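Local coordinates for sulfonate ABC transporter, periplasmic sulfonate-binding protein SsuA (Methylobacillus flagellatus, PDB 3UIF) that probably captures sulfonates or related sulfate esters in the periplasm and delivers them to an ABC transporter for uptake, at residues A[9-14]-A[58-63]; A[71-76]-A[93-98]; A[78-83]-A[280-285]. All coordinates share one frame; numbering follows the deposited sequence.

Interaction 1. Residues A[9-14]-A[58-63]; sequences RIASVA and PVINEG
Ala11 and Ile60 meet inside a beta-alpha-beta crossover, in which strand 44-51, helix 56-65 and strand 71-75 form the unit and strand 6-17 lies between those two strands and runs parallel to both. The connecting helix must therefore pass over strand 6-17, and it does so at 148° between the N-to-C directions of segments 9-14 and 58-63, with their axes 9.3 Å apart at closest approach. Here the small Ala11 of the strand faces the larger Ile60 of the helix. The CB of Ala11 points at the helix and lies 3.8 Å from CG1 of Ile60; the other branch takes part as well, with Ile60 CG2 4.1 Å from the same Ala11 CB. With CG1 beside the backbone N (chi1 -55°) and the chain extended beyond it (chi2 173°), the Ile60 side chain runs on past the methyl of Ala11. Its CD1 arrives 4.1 Å from the backbone O of Ser12 and 4.3 Å from CG2 of Val13, a looser touch at the margin. An alanine in place of Ile60 would probably leave the Ala11 methyl without its covering branches and open a gap between helix and strand. Around this apolar patch, Ile60 also packs on Ala51 of strand 44-51 and on Tyr74 of strand 71-75, thus touching both strands of the unit and the strand between them, while Ile10 turns to the other side of strand 6-17 and Ala11 is joined by backbone hydrogen bonding to Phe71 next door.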
ATOM      1  N   ARG A   9       6.498 -16.359  12.146  1.00 47.63           N
ATOM      2  CA  ARG A   9       6.566 -16.318  10.693  1.00 48.24           C
ATOM      3  C   ARG A   9       5.913 -15.056  10.178  1.00 46.07           C
ATOM      4  O   ARG A   9       4.751 -14.774  10.491  1.00 45.31           O
ATOM      5  CB  ARG A   9       5.890 -17.545  10.078  1.00 48.76           C
ATOM      6  CG  ARG A   9       6.855 -18.621   9.596  1.00 52.36           C
ATOM      7  CD  ARG A   9       6.533 -19.999  10.177  1.00 55.32           C
ATOM      8  NE  ARG A   9       5.157 -20.111  10.687  1.00 57.95           N
ATOM      9  CZ  ARG A   9       4.676 -21.144  11.385  1.00 58.77           C
ATOM     10  NH1 ARG A   9       5.444 -22.187  11.669  1.00 57.86           N
ATOM     11  NH2 ARG A   9       3.412 -21.127  11.800  1.00 59.22           N
ATOM     12  N   ILE A  10       6.682 -14.300   9.398  1.00 45.80           N
ATOM     13  CA  ILE A  10       6.220 -13.031   8.827  1.00 43.95           C
ATOM     14  C   ILE A  10       6.399 -12.986   7.310  1.00 43.85           C
ATOM     15  O   ILE A  10       7.503 -13.143   6.791  1.00 44.96           O
ATOM     16  CB  ILE A  10       6.898 -11.821   9.502  1.00 43.36           C
ATOM     17  CG1 ILE A  10       6.850 -11.980  11.025  1.00 43.85           C
ATOM     18  CG2 ILE A  10       6.213 -10.546   9.070  1.00 41.94           C
ATOM     19  CD1 ILE A  10       7.354 -10.799  11.829  1.00 43.42           C
ATOM     20  N   ALA A  11       5.292 -12.775   6.607  1.00 43.53           N
ATOM     21  CA  ALA A  11       5.306 -12.703   5.147  1.00 44.13           C
ATOM     22  C   ALA A  11       5.493 -11.278   4.641  1.00 44.42           C
ATOM     23  O   ALA A  11       5.064 -10.317   5.279  1.00 41.64           O
ATOM     24  CB  ALA A  11       4.029 -13.300   4.578  1.00 45.01           C
ATOM     25  N   SER A  12       6.136 -11.152   3.488  1.00 44.14           N
ATOM     26  CA  SER A  12       6.166  -9.904   2.741  1.00 42.37           C
ATOM     27  C   SER A  12       6.140 -10.193   1.240  1.00 45.80           C
ATOM     28  O   SER A  12       6.454 -11.311   0.799  1.00 45.50           O
ATOM     29  CB  SER A  12       7.431  -9.138   3.072  1.00 44.09           C
ATOM     30  OG  SER A  12       8.548  -9.796   2.481  1.00 46.52           O
ATOM     31  N   VAL A  13       5.774  -9.185   0.453  1.00 44.29           N
ATOM     32  CA  VAL A  13       5.869  -9.296  -1.000  1.00 44.78           C
ATOM     33  C   VAL A  13       7.304  -8.963  -1.379  1.00 46.32           C
ATOM     34  O   VAL A  13       7.824  -7.940  -0.941  1.00 45.40           O
ATOM     35  CB  VAL A  13       4.881  -8.353  -1.728  1.00 44.91           C
ATOM     36  CG1 VAL A  13       5.050  -8.458  -3.239  1.00 46.27           C
ATOM     37  CG2 VAL A  13       3.445  -8.678  -1.337  1.00 43.82           C
ATOM     38  N   ALA A  14       7.933  -9.827  -2.176  1.00 47.45           N
ATOM     39  CA  ALA A  14       9.359  -9.714  -2.496  1.00 48.54           C
ATOM     40  C   ALA A  14       9.655  -9.850  -3.990  1.00 50.12           C
ATOM     41  O   ALA A  14       8.958 -10.556  -4.713  1.00 50.14           O
ATOM     42  CB  ALA A  14      10.164 -10.736  -1.703  1.00 49.53           C
ATOM     43  N   PRO A  58      -1.761 -17.945  -3.116  1.00 53.07           N
ATOM     44  CA  PRO A  58      -1.364 -19.320  -2.757  1.00 54.29           C
ATOM     45  C   PRO A  58      -0.207 -19.450  -1.748  1.00 53.88           C
ATOM     46  O   PRO A  58       0.079 -20.562  -1.283  1.00 55.13           O
ATOM     47  CB  PRO A  58      -0.975 -19.943  -4.100  1.00 56.07           C
ATOM     48  CG  PRO A  58      -0.627 -18.797  -4.967  1.00 55.02           C
ATOM     49  CD  PRO A  58      -1.500 -17.659  -4.538  1.00 53.60           C
ATOM     50  N   VAL A  59       0.444 -18.333  -1.418  1.00 52.20           N
ATOM     51  CA  VAL A  59       1.458 -18.298  -0.360  1.00 51.41           C
ATOM     52  C   VAL A  59       0.985 -17.458   0.847  1.00 49.45           C
ATOM     53  O   VAL A  59       0.881 -17.993   1.942  1.00 49.67           O
ATOM     54  CB  VAL A  59       2.848 -17.849  -0.893  1.00 51.27           C
ATOM     55  CG1 VAL A  59       3.841 -17.618   0.235  1.00 50.18           C
ATOM     56  CG2 VAL A  59       3.406 -18.887  -1.848  1.00 53.29           C
ATOM     57  N   ILE A  60       0.683 -16.171   0.669  1.00 48.42           N
ATOM     58  CA  ILE A  60       0.326 -15.354   1.843  1.00 46.71           C
ATOM     59  C   ILE A  60      -1.087 -15.617   2.347  1.00 46.88           C
ATOM     60  O   ILE A  60      -1.239 -16.173   3.430  1.00 47.24           O
ATOM     61  CB  ILE A  60       0.610 -13.847   1.696  1.00 45.04           C
ATOM     62  CG1 ILE A  60       2.085 -13.600   1.333  1.00 45.71           C
ATOM     63  CG2 ILE A  60       0.273 -13.137   2.999  1.00 43.87           C
ATOM     64  CD1 ILE A  60       2.438 -12.150   1.013  1.00 43.94           C
ATOM     65  N   ASN A  61      -2.116 -15.235   1.590  1.00 47.00           N
ATOM     66  CA  ASN A  61      -3.498 -15.514   2.006  1.00 47.65           C
ATOM     67  C   ASN A  61      -3.703 -16.967   2.428  1.00 49.33           C
ATOM     68  O   ASN A  61      -4.385 -17.237   3.408  1.00 49.57           O
ATOM     69  CB  ASN A  61      -4.496 -15.137   0.914  1.00 47.97           C
ATOM     70  CG  ASN A  61      -4.695 -13.642   0.802  1.00 46.08           C
ATOM     71  OD1 ASN A  61      -4.115 -12.879   1.560  1.00 45.28           O
ATOM     72  ND2 ASN A  61      -5.521 -13.218  -0.144  1.00 46.70           N
ATOM     73  N   GLU A  62      -3.077 -17.882   1.693  1.00 50.46           N
ATOM     74  CA  GLU A  62      -3.139 -19.319   1.977  1.00 52.38           C
ATOM     75  C   GLU A  62      -2.427 -19.741   3.275  1.00 52.14           C
ATOM     76  O   GLU A  62      -2.952 -20.572   4.037  1.00 53.30           O
ATOM     77  CB  GLU A  62      -2.598 -20.119   0.784  1.00 54.03           C
ATOM     78  CG  GLU A  62      -2.384 -21.601   1.042  1.00 55.70           C
ATOM     79  CD  GLU A  62      -3.629 -22.293   1.557  1.00 57.21           C
ATOM     80  OE1 GLU A  62      -4.741 -21.782   1.278  1.00 57.30           O
ATOM     81  OE2 GLU A  62      -3.494 -23.346   2.242  1.00 60.24           O
ATOM     82  N   GLY A  63      -1.237 -19.177   3.507  1.00 51.02           N
ATOM     83  CA  GLY A  63      -0.476 -19.390   4.743  1.00 50.80           C
ATOM     84  C   GLY A  63      -1.235 -18.896   5.959  1.00 49.91           C
ATOM     85  O   GLY A  63      -1.258 -19.552   7.013  1.00 50.44           O
TER

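Interaction 2. Residues A[71-76]-A[93-98]; sequences FGIYGD and APWGTT
Trp95 lays its six-membered ring against residues 73-75 and meets a side chain and a backbone in different ways. The CG2 methyl of Ile73 comes in at the edge of the indole, near its plane, 3.6 Å from Trp95 CE3. The carbonyl of Tyr74 instead sits over one face, where its O stands 3.5 Å above the ring plane and toward the rim. Gly75 completes the shell, its CA 3.9 Å from Trp95 CZ2. Trp95 reaches this place because CG stands between the backbone N and the carbonyl carbon (chi1 67°), which folds the indole back toward strand 71-75. Farther out, Ser26 of helix 26-32 touches both Ile73 and Trp95, and Tyr225 of helix 215-233 adds a further wall to the tryptophan. The CB of Tyr74 points away from segment 93-98, and the Tyr74 OH hydrogen-bonds OD1 of Asn61. A glycerol, probably from the crystallisation liquor, hydrogen-bonds the backbone O atoms of Trp95 and Thr97, consistent with a pocket here. The contact itself rests on dispersion and shape: the Tyr74 carbonyl meets the ring face without a hydrogen bond to the indole, Tyr74 being backbone-bonded to Gly203, and the ring mainly shields backbone.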
ATOM      1  N   PHE A  71       2.103 -13.297  10.687  1.00 43.44           N
ATOM      2  CA  PHE A  71       2.025 -11.902  10.327  1.00 42.07           C
ATOM      3  C   PHE A  71       2.340 -11.742   8.869  1.00 41.78           C
ATOM      4  O   PHE A  71       3.023 -12.583   8.287  1.00 42.71           O
ATOM      5  CB  PHE A  71       3.035 -11.102  11.135  1.00 41.75           C
ATOM      6  CG  PHE A  71       2.663 -10.965  12.570  1.00 42.19           C
ATOM      7  CD1 PHE A  71       1.871  -9.910  12.991  1.00 41.20           C
ATOM      8  CD2 PHE A  71       3.090 -11.905  13.502  1.00 43.05           C
ATOM      9  CE1 PHE A  71       1.525  -9.792  14.320  1.00 41.87           C
ATOM     10  CE2 PHE A  71       2.744 -11.793  14.833  1.00 43.27           C
ATOM     11  CZ  PHE A  71       1.956 -10.743  15.244  1.00 43.00           C
ATOM     12  N   GLY A  72       1.867 -10.643   8.294  1.00 40.76           N
ATOM     13  CA  GLY A  72       2.085 -10.361   6.886  1.00 41.01           C
ATOM     14  C   GLY A  72       2.141  -8.874   6.621  1.00 39.56           C
ATOM     15  O   GLY A  72       1.232  -8.139   6.964  1.00 38.90           O
ATOM     16  N   ILE A  73       3.231  -8.432   6.015  1.00 39.70           N
ATOM     17  CA  ILE A  73       3.365  -7.045   5.654  1.00 38.29           C
ATOM     18  C   ILE A  73       3.105  -6.864   4.168  1.00 39.07           C
ATOM     19  O   ILE A  73       3.982  -7.095   3.333  1.00 39.71           O
ATOM     20  CB  ILE A  73       4.733  -6.471   6.043  1.00 39.28           C
ATOM     21  CG1 ILE A  73       4.996  -6.719   7.541  1.00 38.86           C
ATOM     22  CG2 ILE A  73       4.749  -4.980   5.720  1.00 38.50           C
ATOM     23  CD1 ILE A  73       6.436  -6.540   7.987  1.00 40.43           C
ATOM     24  N   TYR A  74       1.882  -6.458   3.849  1.00 38.50           N
ATOM     25  CA  TYR A  74       1.497  -6.265   2.463  1.00 38.52           C
ATOM     26  C   TYR A  74       0.314  -5.317   2.370  1.00 38.13           C
ATOM     27  O   TYR A  74      -0.055  -4.704   3.377  1.00 37.87           O
ATOM     28  CB  TYR A  74       1.300  -7.617   1.748  1.00 39.70           C
ATOM     29  CG  TYR A  74       0.135  -8.497   2.177  1.00 40.14           C
ATOM     30  CD1 TYR A  74      -0.401  -9.430   1.278  1.00 41.18           C
ATOM     31  CD2 TYR A  74      -0.436  -8.417   3.448  1.00 39.94           C
ATOM     32  CE1 TYR A  74      -1.460 -10.253   1.627  1.00 42.02           C
ATOM     33  CE2 TYR A  74      -1.502  -9.236   3.801  1.00 40.86           C
ATOM     34  CZ  TYR A  74      -2.008 -10.156   2.885  1.00 41.88           C
ATOM     35  OH  TYR A  74      -3.061 -10.986   3.218  1.00 42.73           O
ATOM     36  N   GLY A  75      -0.256  -5.168   1.178  1.00 38.52           N
ATOM     37  CA  GLY A  75      -1.318  -4.187   0.934  1.00 38.23           C
ATOM     38  C   GLY A  75      -2.658  -4.594   1.513  1.00 38.75           C
ATOM     39  O   GLY A  75      -2.797  -5.683   2.053  1.00 39.40           O
ATOM     40  N   ASP A  76      -3.649  -3.725   1.398  1.00 39.45           N
ATOM     41  CA  ASP A  76      -4.969  -4.018   1.958  1.00 39.71           C
ATOM     42  C   ASP A  76      -5.856  -4.836   1.036  1.00 41.27           C
ATOM     43  O   ASP A  76      -6.852  -5.414   1.479  1.00 41.77           O
ATOM     44  CB  ASP A  76      -5.713  -2.734   2.322  1.00 39.75           C
ATOM     45  CG  ASP A  76      -5.767  -1.730   1.166  1.00 40.35           C
ATOM     46  OD1 ASP A  76      -6.548  -0.757   1.285  1.00 40.28           O
ATOM     47  OD2 ASP A  76      -5.029  -1.892   0.149  1.00 40.10           O
ATOM     48  N   ALA A  93      -0.788  -2.846  12.525  1.00 37.17           N
ATOM     49  CA  ALA A  93       0.063  -1.675  12.292  1.00 37.25           C
ATOM     50  C   ALA A  93      -0.050  -1.201  10.833  1.00 36.74           C
ATOM     51  O   ALA A  93       0.516  -1.832   9.923  1.00 36.55           O
ATOM     52  CB  ALA A  93       1.519  -1.976  12.652  1.00 37.36           C
ATOM     53  N   PRO A  94      -0.803  -0.105  10.605  1.00 36.47           N
ATOM     54  CA  PRO A  94      -0.903   0.498   9.286  1.00 36.51           C
ATOM     55  C   PRO A  94       0.459   1.064   8.903  1.00 35.98           C
ATOM     56  O   PRO A  94       1.122   1.662   9.756  1.00 35.91           O
ATOM     57  CB  PRO A  94      -1.919   1.632   9.482  1.00 36.53           C
ATOM     58  CG  PRO A  94      -2.642   1.320  10.745  1.00 37.00           C
ATOM     59  CD  PRO A  94      -1.625   0.619  11.589  1.00 37.10           C
ATOM     60  N   TRP A  95       0.876   0.864   7.650  1.00 35.64           N
ATOM     61  CA  TRP A  95       2.181   1.338   7.220  1.00 35.27           C
ATOM     62  C   TRP A  95       2.161   2.741   6.634  1.00 36.15           C
ATOM     63  O   TRP A  95       3.181   3.256   6.171  1.00 35.60           O
ATOM     64  CB  TRP A  95       2.845   0.328   6.287  1.00 35.91           C
ATOM     65  CG  TRP A  95       2.188   0.110   4.934  1.00 35.96           C
ATOM     66  CD1 TRP A  95       1.271   0.935   4.276  1.00 35.97           C
ATOM     67  CD2 TRP A  95       2.419  -1.007   4.006  1.00 36.04           C
ATOM     68  NE1 TRP A  95       0.926   0.414   3.060  1.00 36.02           N
ATOM     69  CE2 TRP A  95       1.581  -0.738   2.823  1.00 35.99           C
ATOM     70  CE3 TRP A  95       3.215  -2.158   4.027  1.00 36.73           C
ATOM     71  CZ2 TRP A  95       1.542  -1.606   1.729  1.00 36.39           C
ATOM     72  CZ3 TRP A  95       3.172  -3.017   2.915  1.00 36.77           C
ATOM     73  CH2 TRP A  95       2.352  -2.742   1.794  1.00 36.79           C
ATOM     74  N   GLY A  96       0.994   3.371   6.658  1.00 35.54           N
ATOM     75  CA  GLY A  96       0.825   4.691   6.100  1.00 35.50           C
ATOM     76  C   GLY A  96       0.225   4.633   4.711  1.00 36.41           C
ATOM     77  O   GLY A  96      -0.638   3.782   4.408  1.00 35.68           O
ATOM     78  N   THR A  97       0.665   5.538   3.852  1.00 35.42           N
ATOM     79  CA  THR A  97       0.121   5.555   2.519  1.00 35.94           C
ATOM     80  C   THR A  97       1.203   5.162   1.575  1.00 35.95           C
ATOM     81  O   THR A  97       2.254   5.797   1.483  1.00 35.67           O
ATOM     82  CB  THR A  97      -0.509   6.901   2.130  1.00 36.08           C
ATOM     83  OG1 THR A  97       0.294   7.968   2.644  1.00 36.03           O
ATOM     84  CG2 THR A  97      -1.924   7.006   2.690  1.00 36.74           C
ATOM     85  N   THR A  98       0.952   4.076   0.872  1.00 36.13           N
ATOM     86  CA  THR A  98       2.016   3.486   0.118  1.00 35.64           C
ATOM     87  C   THR A  98       2.247   4.165  -1.254  1.00 36.20           C
ATOM     88  O   THR A  98       3.397   4.424  -1.613  1.00 36.05           O
ATOM     89  CB  THR A  98       1.931   1.933   0.156  1.00 36.11           C
ATOM     90  OG1 THR A  98       3.130   1.362  -0.375  1.00 36.24           O
ATOM     91  CG2 THR A  98       0.720   1.389  -0.552  1.00 36.38           C
TER

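Interaction 3. Residues A[78-83]-A[280-285]; sequences PPIILN and EHYRKA
Ile80 reaches across from helix 77-85 with its CD1 methyl, which is the part that meets helix 276-291. CG1 lies beside the backbone N (chi1 -73°) and the chain then runs nearly straight, carrying CD1 to 3.8 Å from the CB of Ala285. The CB of Ala285 faces helix 77-85, and CD1 of Ile80 comes end-on against the flank of that methyl. Tyr282, one turn earlier on the same helix, approaches from another direction: its ring stands obliquely to the isoleucine, and CD1 of Ile80 lies 4.5 Å from CD1 of the tyrosine, a marginal touch. In this two-lobed binding-protein fold the chain visits the second lobe between the two helices, and helix 276-291 returns to pack beside the lobe that contains helix 77-85. Trp205 of strand 202-207 lies against both Pro79 and Tyr282, while Met304 of helix 301-304 adds to the cover of Ile80. The polar side chains of segment 280-285 are directed elsewhere. Arg283 grips Glu280 side-on, NE giving a fairly straight bond (164°) of 2.9 Å to Glu280 OE1, which is met from above the carboxylate plane, and NH1 reaching Glu280 OE2 on its syn side at 2.6 Å. The CG of Lys284 lies over one face of that guanidinium. His281 is held at both ring nitrogens, NE2 by Asp76 OD1 and ND1 by the backbone O of Asp197.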
ATOM      1  N   PRO A  78      -5.384  -7.851  -0.874  1.00 42.99           N
ATOM      2  CA  PRO A  78      -5.479  -9.282  -0.521  1.00 43.83           C
ATOM      3  C   PRO A  78      -6.213  -9.630   0.798  1.00 44.07           C
ATOM      4  O   PRO A  78      -7.146 -10.436   0.756  1.00 45.29           O
ATOM      5  CB  PRO A  78      -4.017  -9.746  -0.533  1.00 43.26           C
ATOM      6  CG  PRO A  78      -3.398  -8.883  -1.588  1.00 42.94           C
ATOM      7  CD  PRO A  78      -4.044  -7.524  -1.416  1.00 42.23           C
ATOM      8  N   PRO A  79      -5.821  -9.024   1.944  1.00 42.99           N
ATOM      9  CA  PRO A  79      -6.483  -9.353   3.212  1.00 43.18           C
ATOM     10  C   PRO A  79      -7.976  -9.038   3.220  1.00 44.35           C
ATOM     11  O   PRO A  79      -8.752  -9.760   3.843  1.00 45.37           O
ATOM     12  CB  PRO A  79      -5.745  -8.506   4.245  1.00 42.22           C
ATOM     13  CG  PRO A  79      -5.001  -7.468   3.495  1.00 41.19           C
ATOM     14  CD  PRO A  79      -4.780  -7.991   2.110  1.00 41.87           C
ATOM     15  N   ILE A  80      -8.384  -7.983   2.531  1.00 44.10           N
ATOM     16  CA  ILE A  80      -9.808  -7.750   2.254  1.00 45.23           C
ATOM     17  C   ILE A  80     -10.466  -8.949   1.553  1.00 46.93           C
ATOM     18  O   ILE A  80     -11.544  -9.386   1.953  1.00 48.54           O
ATOM     19  CB  ILE A  80     -10.036  -6.445   1.438  1.00 45.08           C
ATOM     20  CG1 ILE A  80      -9.823  -5.202   2.325  1.00 43.94           C
ATOM     21  CG2 ILE A  80     -11.417  -6.424   0.786  1.00 46.73           C
ATOM     22  CD1 ILE A  80      -9.640  -3.911   1.565  1.00 43.53           C
ATOM     23  N   ILE A  81      -9.811  -9.489   0.525  1.00 47.00           N
ATOM     24  CA  ILE A  81     -10.338 -10.647  -0.223  1.00 48.97           C
ATOM     25  C   ILE A  81     -10.392 -11.918   0.634  1.00 49.49           C
ATOM     26  O   ILE A  81     -11.353 -12.674   0.564  1.00 51.12           O
ATOM     27  CB  ILE A  81      -9.559 -10.874  -1.546  1.00 48.57           C
ATOM     28  CG1 ILE A  81      -9.792  -9.691  -2.495  1.00 48.12           C
ATOM     29  CG2 ILE A  81      -9.918 -12.202  -2.206  1.00 50.15           C
ATOM     30  CD1 ILE A  81      -8.669  -9.468  -3.487  1.00 47.07           C
ATOM     31  N   LEU A  82      -9.362 -12.128   1.445  1.00 48.49           N
ATOM     32  CA  LEU A  82      -9.319 -13.228   2.403  1.00 49.01           C
ATOM     33  C   LEU A  82     -10.452 -13.137   3.437  1.00 50.02           C
ATOM     34  O   LEU A  82     -11.210 -14.096   3.643  1.00 51.89           O
ATOM     35  CB  LEU A  82      -7.947 -13.251   3.098  1.00 47.87           C
ATOM     36  CG  LEU A  82      -7.674 -14.298   4.178  1.00 48.45           C
ATOM     37  CD1 LEU A  82      -7.935 -15.708   3.659  1.00 50.16           C
ATOM     38  CD2 LEU A  82      -6.263 -14.157   4.727  1.00 46.75           C
ATOM     39  N   ASN A  83     -10.559 -11.970   4.070  1.00 49.07           N
ATOM     40  CA  ASN A  83     -11.541 -11.717   5.118  1.00 49.82           C
ATOM     41  C   ASN A  83     -12.988 -11.816   4.674  1.00 51.73           C
ATOM     42  O   ASN A  83     -13.863 -12.160   5.467  1.00 53.12           O
ATOM     43  CB  ASN A  83     -11.280 -10.369   5.772  1.00 48.33           C
ATOM     44  CG  ASN A  83     -10.084 -10.402   6.690  1.00 46.99           C
ATOM     45  OD1 ASN A  83      -9.701 -11.457   7.184  1.00 47.62           O
ATOM     46  ND2 ASN A  83      -9.482  -9.245   6.923  1.00 46.06           N
ATOM     47  N   GLU A 280     -12.292   5.360   6.532  1.00 45.82           N
ATOM     48  CA  GLU A 280     -12.989   5.654   5.293  1.00 46.66           C
ATOM     49  C   GLU A 280     -12.397   4.915   4.061  1.00 45.52           C
ATOM     50  O   GLU A 280     -13.120   4.326   3.249  1.00 46.34           O
ATOM     51  CB  GLU A 280     -12.980   7.167   5.107  1.00 47.06           C
ATOM     52  CG  GLU A 280     -13.625   7.657   3.831  1.00 48.00           C
ATOM     53  CD  GLU A 280     -15.110   7.394   3.799  1.00 51.98           C
ATOM     54  OE1 GLU A 280     -15.656   6.845   4.794  1.00 50.83           O
ATOM     55  OE2 GLU A 280     -15.726   7.739   2.767  1.00 55.15           O
ATOM     56  N   HIS A 281     -11.077   4.943   3.935  1.00 43.91           N
ATOM     57  CA  HIS A 281     -10.402   4.167   2.914  1.00 42.97           C
ATOM     58  C   HIS A 281     -10.803   2.707   2.989  1.00 43.37           C
ATOM     59  O   HIS A 281     -11.071   2.086   1.965  1.00 43.85           O
ATOM     60  CB  HIS A 281      -8.888   4.337   3.037  1.00 41.41           C
ATOM     61  CG  HIS A 281      -8.103   3.408   2.152  1.00 40.83           C
ATOM     62  ND1 HIS A 281      -7.918   3.644   0.832  1.00 40.84           N
ATOM     63  CD2 HIS A 281      -7.487   2.182   2.425  1.00 39.85           C
ATOM     64  CE1 HIS A 281      -7.197   2.630   0.291  1.00 39.95           C
ATOM     65  NE2 HIS A 281      -6.939   1.737   1.266  1.00 39.72           N
ATOM     66  N   TYR A 282     -10.852   2.143   4.194  1.00 43.40           N
ATOM     67  CA  TYR A 282     -11.216   0.729   4.361  1.00 43.96           C
ATOM     68  C   TYR A 282     -12.684   0.398   4.062  1.00 45.94           C
ATOM     69  O   TYR A 282     -12.971  -0.584   3.367  1.00 46.75           O
ATOM     70  CB  TYR A 282     -10.764   0.206   5.721  1.00 43.52           C
ATOM     71  CG  TYR A 282      -9.321  -0.205   5.657  1.00 42.16           C
ATOM     72  CD1 TYR A 282      -8.974  -1.506   5.282  1.00 41.91           C
ATOM     73  CD2 TYR A 282      -8.292   0.710   5.930  1.00 41.08           C
ATOM     74  CE1 TYR A 282      -7.649  -1.891   5.195  1.00 40.88           C
ATOM     75  CE2 TYR A 282      -6.961   0.333   5.838  1.00 39.99           C
ATOM     76  CZ  TYR A 282      -6.647  -0.969   5.463  1.00 39.95           C
ATOM     77  OH  TYR A 282      -5.341  -1.383   5.363  1.00 39.08           O
ATOM     78  N   ARG A 283     -13.590   1.230   4.563  1.00 46.81           N
ATOM     79  CA  ARG A 283     -14.983   1.208   4.150  1.00 49.28           C
ATOM     80  C   ARG A 283     -15.092   1.279   2.614  1.00 49.49           C
ATOM     81  O   ARG A 283     -15.802   0.488   1.997  1.00 50.80           O
ATOM     82  CB  ARG A 283     -15.773   2.360   4.808  1.00 50.17           C
ATOM     83  CG  ARG A 283     -17.224   2.443   4.331  1.00 53.33           C
ATOM     84  CD  ARG A 283     -17.997   3.691   4.796  1.00 58.02           C
ATOM     85  NE  ARG A 283     -17.695   4.923   4.035  1.00 58.26           N
ATOM     86  CZ  ARG A 283     -18.177   5.222   2.825  1.00 58.43           C
ATOM     87  NH1 ARG A 283     -17.848   6.372   2.245  1.00 58.08           N
ATOM     88  NH2 ARG A 283     -18.989   4.380   2.184  1.00 56.76           N
ATOM     89  N   LYS A 284     -14.382   2.219   1.997  1.00 47.96           N
ATOM     90  CA  LYS A 284     -14.483   2.401   0.552  1.00 48.73           C
ATOM     91  C   LYS A 284     -13.923   1.194  -0.201  1.00 48.14           C
ATOM     92  O   LYS A 284     -14.565   0.672  -1.128  1.00 49.08           O
ATOM     93  CB  LYS A 284     -13.781   3.680   0.121  1.00 47.21           C
ATOM     94  CG  LYS A 284     -14.616   4.927   0.294  1.00 48.59           C
ATOM     95  CD  LYS A 284     -13.884   6.135  -0.263  1.00 50.30           C
ATOM     96  CE  LYS A 284     -14.793   7.356  -0.340  1.00 53.60           C
ATOM     97  NZ  LYS A 284     -14.169   8.433  -1.170  1.00 54.22           N
ATOM     98  N   ALA A 285     -12.738   0.751   0.228  1.00 46.10           N
ATOM     99  CA  ALA A 285     -12.048  -0.369  -0.380  1.00 45.73           C
ATOM    100  C   ALA A 285     -12.841  -1.666  -0.300  1.00 47.36           C
ATOM    101  O   ALA A 285     -12.824  -2.452  -1.244  1.00 47.94           O
ATOM    102  CB  ALA A 285     -10.666  -0.549   0.231  1.00 43.98           C
TER

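How the interactions relate
All three contacts are buried and lack hydrogen bonds between their segments, yet they differ in depth and partners. Interaction 2 lies nearest the middle of the chain, about 6 Å between centres, against 12 Å for interaction 3 and 15 Å for interaction 1. Interactions 1 and 2 share one sheet through neighbouring strands 6-17 and 71-75, and Ala11 O with Ile73 N probably forms one of the bonds between them. Interaction 3 joins helices instead, tied to interaction 2 by Asp76 and His281. Aliphatic carbons carry interactions 1 and 3, whereas an aromatic ring against backbone dominates interaction 2; only interaction 3 has a salt bridge within a segment, at the exposed Arg283.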